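Local structure of inactive dihydroorotase-like domain (Chaetomium thermophilum, 5NNL) at residues A205-S217 against R254-P268. The protein is a TIM-barrel domain of the amidohydrolase superfamily that is considered catalytically inactive, unlike its enzyme relatives. Sequence-based numbering, arbitrary orientation.
Sequences ALWEHLPIIDVFS and RLTVDYVKTRLHDNP
Ile213 O is gripped side-on by Arg263, whose NE and NH2 lie 2.7 Å and 2.8 Å from this one carbonyl oxygen, close to the guanidinium plane. This pair of bonds joins the chain leading into strand 215-217 of the amidohydrolase-like barrel to helix 257-271, whose segment crosses the strand at 85°. Arginine suits the place because its long chain can do two things: CG lies over the Phe216 face, a CH-pi contact, and the bend at chi2 then turns CD and the planar head toward the Ile213 carbonyl. That head lies between Tyr259, whose CE2 is above the centre of one face, and Asn267 ND2 over the other, while NH1 binds Thr262 OG1 in plane; these neighbours should fix the rotation of the head.

Tyr259 is long enough for its OH to donate a hydrogen bond to Leu210 O, 2.6 Å away, while CE1 meets Phe216 CZ at 3.5 Å, the two rings inclined at 61°. Its CG stands anti to the backbone N, carrying the ring across to the incoming chain. One turn beyond Arg263, Asn267 ND2 donates to a lone pair of Asp214 O at 2.9 Å; the Asp214 carboxylate instead pairs with Lys169. Phe216 N bonds to Arg263 O, which the widened helical turn at 262-266 leaves available, and Phe216 also packs on Leu246 of helix 242-251.

At the other end Leu255 CD2 packs against Leu210 CD1, an apolar contact of 3.6 Å. Trp207, its NE1 bonded to Leu184 O, offers a broad face to Arg254, whose guanidinium stacks at 20° to the ring with NH1 3.3 Å from CE2 of Trp207.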
loop_
_atom_site.group_PDB
_atom_site.type_symbol
_atom_site.label_atom_id
_atom_site.label_comp_id
_atom_site.label_asym_id
_atom_site.label_seq_id
_atom_site.Cartn_x
_atom_site.Cartn_y
_atom_site.Cartn_z
ATOM N N ALA A 205 -6.125 -15.057 -12.827
ATOM C CA ALA A 205 -5.247 -15.814 -11.947
ATOM C C ALA A 205 -5.200 -15.196 -10.554
ATOM O O ALA A 205 -5.099 -15.920 -9.557
ATOM C CB ALA A 205 -3.845 -15.895 -12.550
ATOM N N LEU A 206 -5.294 -13.868 -10.463
ATOM C CA LEU A 206 -5.301 -13.211 -9.161
ATOM C C LEU A 206 -6.571 -13.544 -8.384
ATOM O O LEU A 206 -6.516 -13.868 -7.191
ATOM C CB LEU A 206 -5.161 -11.698 -9.336
ATOM C CG LEU A 206 -3.856 -11.182 -9.953
ATOM C CD1 LEU A 206 -3.913 -9.672 -10.101
ATOM C CD2 LEU A 206 -2.647 -11.591 -9.123
ATOM N N TRP A 207 -7.728 -13.462 -9.043
ATOM C CA TRP A 207 -8.983 -13.805 -8.384
ATOM C C TRP A 207 -9.001 -15.258 -7.931
ATOM O O TRP A 207 -9.621 -15.583 -6.910
ATOM C CB TRP A 207 -10.157 -13.522 -9.318
ATOM C CG TRP A 207 -10.542 -12.076 -9.326
ATOM C CD1 TRP A 207 -10.176 -11.129 -10.239
ATOM C CD2 TRP A 207 -11.359 -11.408 -8.360
ATOM N NE1 TRP A 207 -10.718 -9.911 -9.899
ATOM C CE2 TRP A 207 -11.449 -10.056 -8.749
ATOM C CE3 TRP A 207 -12.025 -11.824 -7.205
ATOM C CZ2 TRP A 207 -12.181 -9.117 -8.021
ATOM C CZ3 TRP A 207 -12.749 -10.892 -6.484
ATOM C CH2 TRP A 207 -12.822 -9.555 -6.895
ATOM N N GLU A 208 -8.317 -16.139 -8.655
ATOM C CA GLU A 208 -8.274 -17.551 -8.300
ATOM C C GLU A 208 -7.221 -17.872 -7.251
ATOM O O GLU A 208 -7.126 -19.031 -6.834
ATOM C CB GLU A 208 -8.020 -18.391 -9.551
ATOM C CG GLU A 208 -9.158 -18.353 -10.550
ATOM C CD GLU A 208 -8.827 -19.106 -11.817
ATOM O OE1 GLU A 208 -7.687 -19.606 -11.920
ATOM O OE2 GLU A 208 -9.701 -19.197 -12.705
ATOM N N HIS A 209 -6.425 -16.889 -6.823
ATOM C CA HIS A 209 -5.423 -17.100 -5.784
ATOM C C HIS A 209 -5.658 -16.219 -4.562
ATOM O O HIS A 209 -4.721 -15.958 -3.801
ATOM C CB HIS A 209 -4.018 -16.865 -6.340
ATOM C CG HIS A 209 -3.538 -17.959 -7.240
ATOM N ND1 HIS A 209 -3.932 -18.065 -8.556
ATOM C CD2 HIS A 209 -2.713 -19.008 -7.008
ATOM C CE1 HIS A 209 -3.361 -19.126 -9.100
ATOM N NE2 HIS A 209 -2.618 -19.716 -8.181
ATOM N N LEU A 210 -6.886 -15.758 -4.352
ATOM C CA LEU A 210 -7.183 -14.932 -3.186
ATOM C C LEU A 210 -6.699 -15.530 -1.867
ATOM O O LEU A 210 -6.239 -14.761 -1.010
ATOM C CB LEU A 210 -8.690 -14.650 -3.125
ATOM C CG LEU A 210 -9.230 -13.736 -4.226
ATOM C CD1 LEU A 210 -10.752 -13.663 -4.155
ATOM C CD2 LEU A 210 -8.636 -12.352 -4.136
ATOM N N PRO A 211 -6.784 -16.843 -1.625
ATOM C CA PRO A 211 -6.183 -17.390 -0.394
ATOM C C PRO A 211 -4.695 -17.117 -0.284
ATOM O O PRO A 211 -4.172 -16.987 0.831
ATOM C CB PRO A 211 -6.473 -18.895 -0.504
ATOM C CG PRO A 211 -7.666 -18.981 -1.391
ATOM C CD PRO A 211 -7.516 -17.870 -2.381
ATOM N N ILE A 212 -3.999 -17.020 -1.417
ATOM C CA ILE A 212 -2.560 -16.780 -1.416
ATOM C C ILE A 212 -2.248 -15.314 -1.159
ATOM O O ILE A 212 -1.173 -14.985 -0.649
ATOM C CB ILE A 212 -1.956 -17.249 -2.754
ATOM C CG1 ILE A 212 -2.241 -18.738 -2.982
ATOM C CG2 ILE A 212 -0.455 -16.941 -2.832
ATOM C CD1 ILE A 212 -1.932 -19.640 -1.802
ATOM N N ILE A 213 -3.158 -14.416 -1.517
ATOM C CA ILE A 213 -2.931 -12.988 -1.346
ATOM C C ILE A 213 -3.258 -12.625 0.097
ATOM O O ILE A 213 -4.394 -12.798 0.551
ATOM C CB ILE A 213 -3.776 -12.177 -2.340
ATOM C CG1 ILE A 213 -3.529 -12.680 -3.768
ATOM C CG2 ILE A 213 -3.448 -10.697 -2.234
ATOM C CD1 ILE A 213 -4.464 -12.108 -4.805
ATOM N N ASP A 214 -2.257 -12.137 0.823
ATOM C CA ASP A 214 -2.406 -11.836 2.241
ATOM C C ASP A 214 -2.963 -10.443 2.493
ATOM O O ASP A 214 -3.672 -10.241 3.485
ATOM C CB ASP A 214 -1.052 -11.981 2.945
ATOM C CG ASP A 214 -0.456 -13.367 2.776
ATOM O OD1 ASP A 214 -0.982 -14.328 3.378
ATOM O OD2 ASP A 214 0.523 -13.504 2.010
ATOM N N VAL A 215 -2.681 -9.486 1.605
ATOM C CA VAL A 215 -2.951 -8.077 1.859
ATOM C C VAL A 215 -3.448 -7.397 0.590
ATOM O O VAL A 215 -3.019 -7.715 -0.522
ATOM C CB VAL A 215 -1.683 -7.359 2.379
ATOM C CG1 VAL A 215 -1.921 -5.857 2.541
ATOM C CG2 VAL A 215 -1.219 -7.972 3.686
ATOM N N PHE A 216 -4.359 -6.443 0.770
ATOM C CA PHE A 216 -4.702 -5.483 -0.267
ATOM C C PHE A 216 -4.000 -4.167 0.032
ATOM O O PHE A 216 -3.949 -3.729 1.185
ATOM C CB PHE A 216 -6.213 -5.240 -0.341
ATOM C CG PHE A 216 -6.998 -6.366 -0.960
ATOM C CD1 PHE A 216 -6.528 -7.044 -2.072
ATOM C CD2 PHE A 216 -8.223 -6.727 -0.434
ATOM C CE1 PHE A 216 -7.263 -8.067 -2.634
ATOM C CE2 PHE A 216 -8.961 -7.746 -0.993
ATOM C CZ PHE A 216 -8.486 -8.416 -2.091
ATOM N N SER A 217 -3.460 -3.540 -1.006
ATOM C CA SER A 217 -2.876 -2.215 -0.883
ATOM C C SER A 217 -3.499 -1.305 -1.927
ATOM O O SER A 217 -4.145 -1.757 -2.873
ATOM C CB SER A 217 -1.349 -2.237 -1.056
ATOM O OG SER A 217 -0.996 -2.533 -2.395
ATOM N N ARG A 254 -18.592 -11.909 -4.667
ATOM C CA ARG A 254 -17.243 -12.338 -5.021
ATOM C C ARG A 254 -16.285 -12.329 -3.837
ATOM O O ARG A 254 -15.273 -13.037 -3.871
ATOM C CB ARG A 254 -16.671 -11.444 -6.128
ATOM C CG ARG A 254 -17.363 -11.610 -7.473
ATOM C CD ARG A 254 -16.403 -11.421 -8.639
ATOM N NE ARG A 254 -16.247 -10.020 -9.015
ATOM C CZ ARG A 254 -15.288 -9.565 -9.817
ATOM N NH1 ARG A 254 -14.388 -10.398 -10.319
ATOM N NH2 ARG A 254 -15.223 -8.275 -10.113
ATOM N N LEU A 255 -16.576 -11.547 -2.802
ATOM C CA LEU A 255 -15.728 -11.465 -1.623
ATOM C C LEU A 255 -16.606 -11.493 -0.381
ATOM O O LEU A 255 -17.808 -11.226 -0.442
ATOM C CB LEU A 255 -14.875 -10.187 -1.625
ATOM C CG LEU A 255 -13.768 -10.069 -2.671
ATOM C CD1 LEU A 255 -13.099 -8.711 -2.562
ATOM C CD2 LEU A 255 -12.739 -11.186 -2.520
ATOM N N THR A 256 -15.990 -11.820 0.751
ATOM C CA THR A 256 -16.653 -11.756 2.042
ATOM C C THR A 256 -16.101 -10.588 2.846
ATOM O O THR A 256 -14.962 -10.152 2.644
ATOM C CB THR A 256 -16.475 -13.053 2.838
ATOM O OG1 THR A 256 -15.091 -13.239 3.165
ATOM C CG2 THR A 256 -16.984 -14.246 2.040
ATOM N N VAL A 257 -16.924 -10.085 3.768
ATOM C CA VAL A 257 -16.495 -8.975 4.612
ATOM C C VAL A 257 -15.233 -9.347 5.376
ATOM O O VAL A 257 -14.300 -8.543 5.489
ATOM C CB VAL A 257 -17.633 -8.556 5.561
ATOM C CG1 VAL A 257 -17.153 -7.520 6.576
ATOM C CG2 VAL A 257 -18.791 -8.002 4.761
ATOM N N ASP A 258 -15.176 -10.572 5.907
ATOM C CA ASP A 258 -14.022 -10.964 6.708
ATOM C C ASP A 258 -12.754 -11.020 5.866
ATOM O O ASP A 258 -11.675 -10.639 6.337
ATOM C CB ASP A 258 -14.263 -12.311 7.381
ATOM C CG ASP A 258 -13.172 -12.661 8.369
ATOM O OD1 ASP A 258 -13.081 -11.992 9.421
ATOM O OD2 ASP A 258 -12.398 -13.601 8.096
ATOM N N TYR A 259 -12.852 -11.506 4.627
ATOM C CA TYR A 259 -11.693 -11.473 3.741
ATOM C C TYR A 259 -11.184 -10.046 3.581
ATOM O O TYR A 259 -9.992 -9.774 3.756
ATOM C CB TYR A 259 -12.041 -12.074 2.378
ATOM C CG TYR A 259 -10.835 -12.181 1.477
ATOM C CD1 TYR A 259 -10.432 -11.106 0.696
ATOM C CD2 TYR A 259 -10.085 -13.346 1.423
ATOM C CE1 TYR A 259 -9.325 -11.188 -0.120
ATOM C CE2 TYR A 259 -8.971 -13.442 0.605
ATOM C CZ TYR A 259 -8.595 -12.354 -0.163
ATOM O OH TYR A 259 -7.493 -12.427 -0.980
ATOM N N VAL A 260 -12.083 -9.121 3.252
ATOM C CA VAL A 260 -11.700 -7.721 3.107
ATOM C C VAL A 260 -11.066 -7.209 4.395
ATOM O O VAL A 260 -10.030 -6.532 4.372
ATOM C CB VAL A 260 -12.921 -6.880 2.701
ATOM C CG1 VAL A 260 -12.571 -5.413 2.658
ATOM C CG2 VAL A 260 -13.440 -7.343 1.345
ATOM N N LYS A 261 -11.679 -7.522 5.540
ATOM C CA LYS A 261 -11.141 -7.048 6.812
ATOM C C LYS A 261 -9.738 -7.590 7.049
ATOM O O LYS A 261 -8.822 -6.839 7.404
ATOM C CB LYS A 261 -12.063 -7.439 7.968
ATOM C CG LYS A 261 -11.629 -6.836 9.305
ATOM C CD LYS A 261 -12.584 -7.172 10.443
ATOM C CE LYS A 261 -12.272 -8.522 11.067
ATOM N NZ LYS A 261 -11.032 -8.490 11.893
ATOM N N THR A 262 -9.545 -8.896 6.849
ATOM C CA THR A 262 -8.227 -9.480 7.084
ATOM C C THR A 262 -7.190 -8.893 6.135
ATOM O O THR A 262 -6.029 -8.705 6.516
ATOM C CB THR A 262 -8.276 -11.002 6.934
ATOM O OG1 THR A 262 -8.810 -11.343 5.651
ATOM C CG2 THR A 262 -9.121 -11.639 8.028
ATOM N N ARG A 263 -7.585 -8.593 4.897
ATOM C CA ARG A 263 -6.642 -8.069 3.917
ATOM C C ARG A 263 -6.347 -6.585 4.107
ATOM O O ARG A 263 -5.356 -6.093 3.555
ATOM C CB ARG A 263 -7.166 -8.328 2.501
ATOM C CG ARG A 263 -6.673 -9.638 1.903
ATOM C CD ARG A 263 -6.935 -10.824 2.820
ATOM N NE ARG A 263 -6.294 -12.040 2.331
ATOM C CZ ARG A 263 -6.429 -13.234 2.897
ATOM N NH1 ARG A 263 -7.192 -13.380 3.969
ATOM N NH2 ARG A 263 -5.809 -14.285 2.382
ATOM N N LEU A 264 -7.168 -5.867 4.874
ATOM C CA LEU A 264 -6.953 -4.447 5.131
ATOM C C LEU A 264 -6.744 -4.142 6.609
ATOM O O LEU A 264 -6.727 -2.964 6.993
ATOM C CB LEU A 264 -8.126 -3.627 4.581
ATOM C CG LEU A 264 -8.187 -3.498 3.058
ATOM C CD1 LEU A 264 -9.434 -2.739 2.623
ATOM C CD2 LEU A 264 -6.933 -2.817 2.503
ATOM N N HIS A 265 -6.568 -5.163 7.448
ATOM C CA HIS A 265 -6.285 -4.935 8.859
ATOM C C HIS A 265 -5.480 -6.076 9.473
ATOM O O HIS A 265 -4.287 -5.910 9.742
ATOM C CB HIS A 265 -7.579 -4.734 9.651
ATOM C CG HIS A 265 -7.344 -4.437 11.099
ATOM N ND1 HIS A 265 -7.113 -3.161 11.568
ATOM C CD2 HIS A 265 -7.263 -5.255 12.174
ATOM C CE1 HIS A 265 -6.921 -3.204 12.875
ATOM N NE2 HIS A 265 -7.004 -4.463 13.266
ATOM N N ASP A 266 -6.113 -7.231 9.697
ATOM C CA ASP A 266 -5.474 -8.313 10.446
ATOM C C ASP A 266 -4.126 -8.704 9.844
ATOM O O ASP A 266 -3.097 -8.692 10.528
ATOM C CB ASP A 266 -6.398 -9.527 10.499
ATOM C CG ASP A 266 -7.692 -9.236 11.219
ATOM O OD1 ASP A 266 -8.587 -8.609 10.616
ATOM O OD2 ASP A 266 -7.814 -9.636 12.393
ATOM N N ASN A 267 -4.120 -9.069 8.563
ATOM C CA ASN A 267 -2.874 -9.549 7.958
ATOM C C ASN A 267 -1.838 -8.449 7.820
ATOM O O ASN A 267 -0.673 -8.678 8.201
ATOM C CB ASN A 267 -3.182 -10.220 6.621
ATOM C CG ASN A 267 -4.025 -11.449 6.790
ATOM O OD1 ASN A 267 -4.139 -11.986 7.892
ATOM N ND2 ASN A 267 -4.629 -11.902 5.708
ATOM N N PRO A 268 -2.145 -7.262 7.292
ATOM C CA PRO A 268 -1.117 -6.211 7.237
ATOM C C PRO A 268 -0.567 -5.850 8.602
ATOM O O PRO A 268 0.598 -5.449 8.714
ATOM C CB PRO A 268 -1.846 -5.024 6.587
ATOM C CG PRO A 268 -3.299 -5.349 6.650
ATOM C CD PRO A 268 -3.411 -6.833 6.667
#